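Local coordinates for START domain-containing protein 10 (PDB 6SER) that transfers phosphatidylcholine and phosphatidylethanolamine between membranes, preferring lipids with a palmitoyl or stearoyl chain at sn-1 and an unsaturated chain at sn-2, at residues Y91-F103 / A112-P124. Residues are numbered along the deposited sequence; the frame is centred on the assembly and turned at random.
Sequences YRKKWDSNVIETF and ADVGYYSWRCPKP. With PO4 (phosphate ion), chain B.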
ATOM      1  N   TYR A  91      -4.419  13.903  -0.734  1.00 26.59           N
ATOM      2  CA  TYR A  91      -3.569  14.221   0.411  1.00 33.15           C
ATOM      3  C   TYR A  91      -2.158  13.637   0.299  1.00 33.66           C
ATOM      4  O   TYR A  91      -1.239  14.188   0.908  1.00 32.18           O
ATOM      5  CB  TYR A  91      -4.235  13.698   1.685  1.00 29.68           C
ATOM      6  CG  TYR A  91      -3.623  14.160   2.986  1.00 34.00           C
ATOM      7  CD1 TYR A  91      -3.428  15.512   3.245  1.00 34.41           C
ATOM      8  CD2 TYR A  91      -3.281  13.243   3.982  1.00 27.85           C
ATOM      9  CE1 TYR A  91      -2.894  15.940   4.457  1.00 34.68           C
ATOM     10  CE2 TYR A  91      -2.747  13.662   5.195  1.00 26.14           C
ATOM     11  CZ  TYR A  91      -2.556  15.005   5.425  1.00 30.39           C
ATOM     12  OH  TYR A  91      -2.024  15.415   6.621  1.00 29.51           O
ATOM     13  N   ARG A  92      -1.968  12.543  -0.455  1.00 31.22           N
ATOM     14  CA  ARG A  92      -0.646  11.925  -0.573  1.00 36.51           C
ATOM     15  C   ARG A  92       0.413  12.943  -0.956  1.00 34.29           C
ATOM     16  O   ARG A  92       1.508  12.959  -0.387  1.00 34.96           O
ATOM     17  CB  ARG A  92      -0.660  10.791  -1.602  1.00 37.35           C
ATOM     18  CG  ARG A  92      -0.756   9.386  -1.018  1.00 44.92           C
ATOM     19  CD  ARG A  92       0.610   8.786  -0.625  1.00 47.69           C
ATOM     20  NE  ARG A  92       0.420   7.494   0.038  1.00 61.48           N
ATOM     21  CZ  ARG A  92       1.378   6.601   0.283  1.00 57.56           C
ATOM     22  NH1 ARG A  92       2.631   6.836  -0.082  1.00 51.83           N
ATOM     23  NH2 ARG A  92       1.074   5.460   0.892  1.00 61.54           N
ATOM     24  N   LYS A  93       0.110  13.809  -1.917  1.00 27.86           N
ATOM     25  CA  LYS A  93       1.106  14.787  -2.337  1.00 36.13           C
ATOM     26  C   LYS A  93       1.403  15.824  -1.267  1.00 39.39           C
ATOM     27  O   LYS A  93       2.420  16.511  -1.362  1.00 39.08           O
ATOM     28  CB  LYS A  93       0.655  15.486  -3.608  1.00 35.28           C
ATOM     29  CG  LYS A  93       0.888  14.659  -4.844  1.00 32.52           C
ATOM     30  CD  LYS A  93       0.272  15.336  -6.048  1.00 38.80           C
ATOM     31  CE  LYS A  93       0.526  14.526  -7.289  1.00 32.05           C
ATOM     32  NZ  LYS A  93      -0.115  15.138  -8.477  1.00 38.80           N
ATOM     33  N   LYS A  94       0.546  15.956  -0.257  1.00 35.32           N
ATOM     34  CA  LYS A  94       0.824  16.915   0.803  1.00 41.73           C
ATOM     35  C   LYS A  94       1.935  16.420   1.726  1.00 41.25           C
ATOM     36  O   LYS A  94       2.828  17.197   2.083  1.00 39.78           O
ATOM     37  CB  LYS A  94      -0.456  17.214   1.594  1.00 42.11           C
ATOM     38  CG  LYS A  94      -0.304  18.275   2.683  1.00 47.12           C
ATOM     39  CD  LYS A  94      -0.081  19.682   2.121  1.00 48.03           C
ATOM     40  CE  LYS A  94       0.117  20.699   3.253  1.00 58.44           C
ATOM     41  NZ  LYS A  94       0.318  22.092   2.756  1.00 64.50           N
ATOM     42  N   TRP A  95       1.915  15.134   2.108  1.00 31.43           N
ATOM     43  CA  TRP A  95       2.857  14.607   3.092  1.00 35.11           C
ATOM     44  C   TRP A  95       3.862  13.587   2.560  1.00 40.63           C
ATOM     45  O   TRP A  95       4.816  13.271   3.278  1.00 37.88           O
ATOM     46  CB  TRP A  95       2.108  13.956   4.266  1.00 29.76           C
ATOM     47  CG  TRP A  95       1.271  12.771   3.868  1.00 39.99           C
ATOM     48  CD1 TRP A  95      -0.022  12.793   3.423  1.00 36.92           C
ATOM     49  CD2 TRP A  95       1.662  11.388   3.885  1.00 41.21           C
ATOM     50  NE1 TRP A  95      -0.457  11.514   3.161  1.00 32.46           N
ATOM     51  CE2 TRP A  95       0.559  10.636   3.428  1.00 34.11           C
ATOM     52  CE3 TRP A  95       2.838  10.716   4.239  1.00 37.58           C
ATOM     53  CZ2 TRP A  95       0.594   9.251   3.317  1.00 32.23           C
ATOM     54  CZ3 TRP A  95       2.872   9.338   4.127  1.00 33.60           C
ATOM     55  CH2 TRP A  95       1.756   8.619   3.675  1.00 38.85           C
ATOM     56  N   ASP A  96       3.676  13.049   1.357  1.00 39.02           N
ATOM     57  CA  ASP A  96       4.585  12.047   0.794  1.00 41.77           C
ATOM     58  C   ASP A  96       5.628  12.789  -0.034  1.00 43.86           C
ATOM     59  O   ASP A  96       5.325  13.310  -1.111  1.00 44.17           O
ATOM     60  CB  ASP A  96       3.806  11.024  -0.036  1.00 36.46           C
ATOM     61  CG  ASP A  96       4.695   9.962  -0.705  1.00 47.73           C
ATOM     62  OD1 ASP A  96       5.903  10.194  -0.927  1.00 49.03           O
ATOM     63  OD2 ASP A  96       4.157   8.882  -1.050  1.00 34.02           O
ATOM     64  N   SER A  97       6.859  12.840   0.473  1.00 41.66           N
ATOM     65  CA  SER A  97       7.901  13.622  -0.180  1.00 52.10           C
ATOM     66  C   SER A  97       8.488  12.942  -1.411  1.00 43.79           C
ATOM     67  O   SER A  97       9.244  13.585  -2.144  1.00 49.18           O
ATOM     68  CB  SER A  97       9.014  13.929   0.821  1.00 49.02           C
ATOM     69  OG  SER A  97       9.356  12.761   1.540  1.00 49.64           O
ATOM     70  N   ASN A  98       8.149  11.679  -1.670  1.00 41.00           N
ATOM     71  CA  ASN A  98       8.675  10.976  -2.832  1.00 45.23           C
ATOM     72  C   ASN A  98       7.727  10.935  -4.031  1.00 44.53           C
ATOM     73  O   ASN A  98       8.202  10.795  -5.163  1.00 42.71           O
ATOM     74  CB  ASN A  98       9.053   9.543  -2.445  1.00 48.02           C
ATOM     75  CG  ASN A  98      10.319   9.486  -1.624  1.00 54.94           C
ATOM     76  OD1 ASN A  98      11.061  10.466  -1.540  1.00 48.30           O
ATOM     77  ND2 ASN A  98      10.573   8.340  -1.007  1.00 50.65           N
ATOM     78  N   VAL A  99       6.416  11.067  -3.824  1.00 36.50           N
ATOM     79  CA  VAL A  99       5.458  10.840  -4.901  1.00 35.00           C
ATOM     80  C   VAL A  99       5.618  11.891  -5.997  1.00 40.01           C
ATOM     81  O   VAL A  99       5.804  13.087  -5.726  1.00 33.92           O
ATOM     82  CB  VAL A  99       4.021  10.824  -4.345  1.00 31.28           C
ATOM     83  CG1 VAL A  99       3.694  12.141  -3.641  1.00 32.53           C
ATOM     84  CG2 VAL A  99       3.011  10.545  -5.467  1.00 22.87           C
ATOM     85  N   ILE A 100       5.561  11.444  -7.251  1.00 30.65           N
ATOM     86  CA  ILE A 100       5.567  12.345  -8.399  1.00 37.56           C
ATOM     87  C   ILE A 100       4.119  12.591  -8.794  1.00 37.17           C
ATOM     88  O   ILE A 100       3.627  13.725  -8.783  1.00 34.14           O
ATOM     89  CB  ILE A 100       6.337  11.765  -9.600  1.00 30.83           C
ATOM     90  CG1 ILE A 100       7.721  11.257  -9.201  1.00 38.01           C
ATOM     91  CG2 ILE A 100       6.446  12.807 -10.714  1.00 30.49           C
ATOM     92  CD1 ILE A 100       8.640  12.338  -8.758  1.00 54.61           C
ATOM     93  N   GLU A 101       3.439  11.505  -9.131  1.00 30.84           N
ATOM     94  CA  GLU A 101       2.089  11.501  -9.663  1.00 32.91           C
ATOM     95  C   GLU A 101       1.358  10.343  -9.001  1.00 32.86           C
ATOM     96  O   GLU A 101       1.939   9.264  -8.842  1.00 32.85           O
ATOM     97  CB  GLU A 101       2.130  11.316 -11.185  1.00 23.62           C
ATOM     98  CG  GLU A 101       1.162  12.151 -11.959  1.00 45.41           C
ATOM     99  CD  GLU A 101       1.469  12.140 -13.446  1.00 57.97           C
ATOM    100  OE1 GLU A 101       2.493  11.529 -13.846  1.00 50.75           O
ATOM    101  OE2 GLU A 101       0.687  12.746 -14.212  1.00 60.33           O
ATOM    102  N   THR A 102       0.108  10.559  -8.589  1.00 28.54           N
ATOM    103  CA  THR A 102      -0.708   9.439  -8.129  1.00 28.29           C
ATOM    104  C   THR A 102      -2.175   9.776  -8.344  1.00 29.88           C
ATOM    105  O   THR A 102      -2.614  10.884  -8.025  1.00 30.39           O
ATOM    106  CB  THR A 102      -0.434   9.089  -6.652  1.00 29.92           C
ATOM    107  OG1 THR A 102      -1.221   7.950  -6.276  1.00 27.16           O
ATOM    108  CG2 THR A 102      -0.778  10.265  -5.711  1.00 20.54           C
ATOM    109  N   PHE A 103      -2.927   8.820  -8.883  1.00 23.36           N
ATOM    110  CA  PHE A 103      -4.341   9.028  -9.176  1.00 25.77           C
ATOM    111  C   PHE A 103      -4.971   7.682  -9.472  1.00 29.61           C
ATOM    112  O   PHE A 103      -4.291   6.754  -9.914  1.00 25.30           O
ATOM    113  CB  PHE A 103      -4.537   9.967 -10.371  1.00 28.11           C
ATOM    114  CG  PHE A 103      -3.754   9.567 -11.589  1.00 28.99           C
ATOM    115  CD1 PHE A 103      -4.271   8.660 -12.504  1.00 29.07           C
ATOM    116  CD2 PHE A 103      -2.485  10.093 -11.813  1.00 36.96           C
ATOM    117  CE1 PHE A 103      -3.533   8.285 -13.632  1.00 32.31           C
ATOM    118  CE2 PHE A 103      -1.747   9.737 -12.934  1.00 33.73           C
ATOM    119  CZ  PHE A 103      -2.272   8.828 -13.847  1.00 35.53           C
ATOM    120  N   ALA A 112     -13.262  -1.827  -5.051  1.00 24.83           N
ATOM    121  CA  ALA A 112     -12.017  -2.206  -5.723  1.00 27.22           C
ATOM    122  C   ALA A 112     -11.795  -1.305  -6.926  1.00 30.34           C
ATOM    123  O   ALA A 112     -12.717  -1.100  -7.715  1.00 28.14           O
ATOM    124  CB  ALA A 112     -12.031  -3.667  -6.177  1.00 22.33           C
ATOM    125  N   ASP A 113     -10.579  -0.778  -7.073  1.00 21.41           N
ATOM    126  CA  ASP A 113     -10.281   0.067  -8.216  1.00 30.73           C
ATOM    127  C   ASP A 113      -8.854  -0.187  -8.696  1.00 32.06           C
ATOM    128  O   ASP A 113      -8.134  -1.045  -8.175  1.00 31.21           O
ATOM    129  CB  ASP A 113     -10.544   1.547  -7.888  1.00 30.55           C
ATOM    130  CG  ASP A 113      -9.653   2.091  -6.797  1.00 33.86           C
ATOM    131  OD1 ASP A 113      -8.683   1.416  -6.404  1.00 38.42           O
ATOM    132  OD2 ASP A 113      -9.931   3.215  -6.324  1.00 43.52           O
ATOM    133  N   VAL A 114      -8.467   0.561  -9.723  1.00 26.37           N
ATOM    134  CA  VAL A 114      -7.150   0.485 -10.336  1.00 24.13           C
ATOM    135  C   VAL A 114      -6.557   1.884 -10.328  1.00 23.06           C
ATOM    136  O   VAL A 114      -7.237   2.853 -10.685  1.00 28.03           O
ATOM    137  CB  VAL A 114      -7.218  -0.073 -11.774  1.00 22.80           C
ATOM    138  CG1 VAL A 114      -5.800  -0.292 -12.335  1.00 22.76           C
ATOM    139  CG2 VAL A 114      -8.013  -1.360 -11.799  1.00 28.18           C
ATOM    140  N   GLY A 115      -5.280   1.988  -9.946  1.00 24.12           N
ATOM    141  CA  GLY A 115      -4.654   3.283  -9.776  1.00 26.43           C
ATOM    142  C   GLY A 115      -3.185   3.274 -10.138  1.00 28.09           C
ATOM    143  O   GLY A 115      -2.577   2.229 -10.421  1.00 20.53           O
ATOM    144  N   TYR A 116      -2.615   4.483 -10.109  1.00 24.13           N
ATOM    145  CA  TYR A 116      -1.284   4.774 -10.605  1.00 26.18           C
ATOM    146  C   TYR A 116      -0.513   5.521  -9.535  1.00 26.82           C
ATOM    147  O   TYR A 116      -1.071   6.374  -8.843  1.00 31.50           O
ATOM    148  CB  TYR A 116      -1.341   5.634 -11.874  1.00 26.18           C
ATOM    149  CG  TYR A 116       0.023   5.983 -12.402  1.00 27.27           C
ATOM    150  CD1 TYR A 116       0.718   5.095 -13.225  1.00 26.03           C
ATOM    151  CD2 TYR A 116       0.621   7.188 -12.085  1.00 29.26           C
ATOM    152  CE1 TYR A 116       1.964   5.394 -13.713  1.00 29.91           C
ATOM    153  CE2 TYR A 116       1.860   7.498 -12.578  1.00 30.20           C
ATOM    154  CZ  TYR A 116       2.535   6.591 -13.385  1.00 32.87           C
ATOM    155  OH  TYR A 116       3.785   6.886 -13.870  1.00 25.74           O
ATOM    156  N   TYR A 117       0.779   5.212  -9.418  1.00 26.44           N
ATOM    157  CA  TYR A 117       1.631   5.874  -8.429  1.00 21.88           C
ATOM    158  C   TYR A 117       3.072   5.920  -8.927  1.00 27.88           C
ATOM    159  O   TYR A 117       3.645   4.871  -9.245  1.00 28.72           O
ATOM    160  CB  TYR A 117       1.545   5.141  -7.091  1.00 23.50           C
ATOM    161  CG  TYR A 117       2.446   5.701  -6.006  1.00 29.87           C
ATOM    162  CD1 TYR A 117       1.985   6.677  -5.128  1.00 27.34           C
ATOM    163  CD2 TYR A 117       3.751   5.229  -5.841  1.00 29.86           C
ATOM    164  CE1 TYR A 117       2.795   7.178  -4.120  1.00 31.09           C
ATOM    165  CE2 TYR A 117       4.569   5.732  -4.836  1.00 33.97           C
ATOM    166  CZ  TYR A 117       4.083   6.709  -3.982  1.00 38.03           C
ATOM    167  OH  TYR A 117       4.888   7.222  -2.987  1.00 33.63           O
ATOM    168  N   SER A 118       3.661   7.120  -8.952  1.00 27.96           N
ATOM    169  CA  SER A 118       5.044   7.383  -9.344  1.00 31.11           C
ATOM    170  C   SER A 118       5.822   7.957  -8.172  1.00 32.94           C
ATOM    171  O   SER A 118       5.292   8.763  -7.402  1.00 33.19           O
ATOM    172  CB  SER A 118       5.140   8.420 -10.467  1.00 29.24           C
ATOM    173  OG  SER A 118       4.403   8.058 -11.599  1.00 65.20           O
ATOM    174  N   TRP A 119       7.106   7.608  -8.078  1.00 31.52           N
ATOM    175  CA  TRP A 119       7.926   8.206  -7.034  1.00 36.96           C
ATOM    176  C   TRP A 119       9.369   8.339  -7.500  1.00 36.87           C
ATOM    177  O   TRP A 119       9.813   7.641  -8.417  1.00 32.95           O
ATOM    178  CB  TRP A 119       7.827   7.417  -5.719  1.00 27.25           C
ATOM    179  CG  TRP A 119       8.510   6.078  -5.637  1.00 30.42           C
ATOM    180  CD1 TRP A 119       9.688   5.815  -5.008  1.00 32.89           C
ATOM    181  CD2 TRP A 119       8.037   4.810  -6.143  1.00 31.72           C
ATOM    182  NE1 TRP A 119       9.993   4.477  -5.106  1.00 25.48           N
ATOM    183  CE2 TRP A 119       8.996   3.837  -5.789  1.00 27.13           C
ATOM    184  CE3 TRP A 119       6.905   4.408  -6.858  1.00 33.50           C
ATOM    185  CZ2 TRP A 119       8.858   2.491  -6.124  1.00 28.46           C
ATOM    186  CZ3 TRP A 119       6.770   3.066  -7.188  1.00 30.03           C
ATOM    187  CH2 TRP A 119       7.742   2.125  -6.824  1.00 31.93           C
ATOM    188  N   ARG A 120      10.090   9.261  -6.875  1.00 34.11           N
ATOM    189  CA  ARG A 120      11.446   9.533  -7.314  1.00 45.47           C
ATOM    190  C   ARG A 120      12.446   8.733  -6.486  1.00 47.27           C
ATOM    191  O   ARG A 120      12.177   8.335  -5.351  1.00 38.42           O
ATOM    192  CB  ARG A 120      11.750  11.032  -7.247  1.00 44.44           C
ATOM    193  CG  ARG A 120      11.393  11.680  -5.937  1.00 52.06           C
ATOM    194  CD  ARG A 120      11.667  13.179  -5.982  1.00 60.30           C
ATOM    195  NE  ARG A 120      10.625  13.897  -6.705  1.00 68.51           N
ATOM    196  CZ  ARG A 120       9.536  14.401  -6.134  1.00 60.68           C
ATOM    197  NH1 ARG A 120       9.349  14.271  -4.825  1.00 56.40           N
ATOM    198  NH2 ARG A 120       8.635  15.033  -6.874  1.00 49.74           N
ATOM    199  N   CYS A 121      13.502   8.360  -7.152  1.00 47.15           N
ATOM    200  CA  CYS A 121      14.603   7.624  -6.523  1.00 41.50           C
ATOM    201  C   CYS A 121      15.872   8.446  -6.680  1.00 43.97           C
ATOM    202  O   CYS A 121      15.950   9.212  -7.564  1.00 37.53           O
ATOM    203  CB  CYS A 121      14.717   6.253  -7.156  1.00 44.60           C
ATOM    204  SG  CYS A 121      13.226   5.263  -7.023  1.00 43.14           S
ATOM    205  N   PRO A 122      16.856   8.305  -5.788  1.00 56.02           N
ATOM    206  CA  PRO A 122      18.100   9.040  -5.884  1.00 54.31           C
ATOM    207  C   PRO A 122      18.796   8.832  -7.230  1.00 49.94           C
ATOM    208  O   PRO A 122      18.953   7.761  -7.613  1.00 52.54           O
ATOM    209  CB  PRO A 122      18.922   8.524  -4.716  1.00 61.34           C
ATOM    210  CG  PRO A 122      18.245   7.284  -4.259  1.00 55.04           C
ATOM    211  CD  PRO A 122      16.813   7.431  -4.664  1.00 49.10           C
ATOM    212  N   LYS A 123      19.209   9.954  -7.794  1.00 54.25           N
ATOM    213  CA  LYS A 123      19.773  10.275  -9.128  1.00 55.95           C
ATOM    214  C   LYS A 123      20.619   9.299  -9.923  1.00 71.95           C
ATOM    215  O   LYS A 123      20.783   9.642 -11.069  1.00 86.43           O
ATOM    216  CB  LYS A 123      20.271  11.690  -9.317  1.00 50.65           C
ATOM    217  CG  LYS A 123      19.176  12.707  -9.089  1.00 61.04           C
ATOM    218  CD  LYS A 123      18.025  12.502 -10.017  1.00 64.71           C
ATOM    219  CE  LYS A 123      18.310  12.836 -11.461  1.00 75.50           C
ATOM    220  NZ  LYS A 123      17.129  12.788 -12.354  1.00 54.81           N
ATOM    221  N   PRO A 124      21.335   8.270  -9.459  1.00 62.04           N
ATOM    222  CA  PRO A 124      21.812   7.326 -10.432  1.00 58.50           C
ATOM    223  C   PRO A 124      20.561   6.501 -10.809  1.00 46.67           C
ATOM    224  O   PRO A 124      20.381   6.186 -11.909  1.00 41.04           O
ATOM    225  CB  PRO A 124      22.941   6.572  -9.749  1.00 47.46           C
ATOM    226  CG  PRO A 124      22.998   7.141  -8.380  1.00 61.14           C
ATOM    227  CD  PRO A 124      21.851   8.096  -8.145  1.00 55.70           C
TER
HETATM  228  P   PO4 B 301      -2.690  22.948   0.210  0.50100.64           P
HETATM  229  O1  PO4 B 301      -2.693  21.533   0.055  1.00 73.61           O
HETATM  230  O2  PO4 B 301      -1.613  23.503  -0.483  1.00 94.39           O
HETATM  231  O3  PO4 B 301      -2.579  23.240   1.571  1.00 91.77           O
HETATM  232  O4  PO4 B 301      -3.892  23.506  -0.311  1.00 73.61           O
HETATM  233  O   HOH W   1       4.896   9.789 -13.477  1.00 35.85           O
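Tyr117 reaches from strand 112-119 to the loop that follows helix 89-95, where its OH donates to Asp96 OD2 at 2.7 Å. CG of Tyr117 stands anti to the backbone N (chi1 177°), sending the ring past Val99 and Thr102; Val99 CG2 packs 3.6 Å from Tyr117 CE1, and Thr102 OG1 lies at the ring edge. The same carboxylate oxygen is gripped twice: the tyrosine hydroxyl arrives on its syn side, while Arg92 NH1 comes in on the anti side at 2.7 Å from Asp96 OD2, completing a salt bridge. Asp96 OD1 meanwhile accepts from Asn98 N in an Asx turn, so the carboxylate ties helix end, turn and strand together.

Next to this tight cluster the antiparallel ladder runs through a beta bulge, the register slipping by one between Val99–Trp119 and Thr102–Tyr117. At the bulge Ser118 bonds two successive residues: its O accepts from Ile100 N over a short 2.7 Å, from above the carbonyl plane, and its N donates to Glu101 O. On the face with Phe103, Tyr116 CB sits over the phenyl ring, 4.0 Å from its centroid, and the two rings, tilted by 26°, barely overlap.

The solvent side is looser in its polar bonding. The exposed Arg120 side chain lays one guanidinium face against CD1 of the partly exposed Ile100, and a water donates to Glu101 OE1.

These strands form a hairpin of the curved START-domain sheet. Strand 127-139 pairs with the other edge of 112-119, its Asp129 binding the Tyr116 hydroxyl, while helix 197-227 packs against Tyr91 and Trp95.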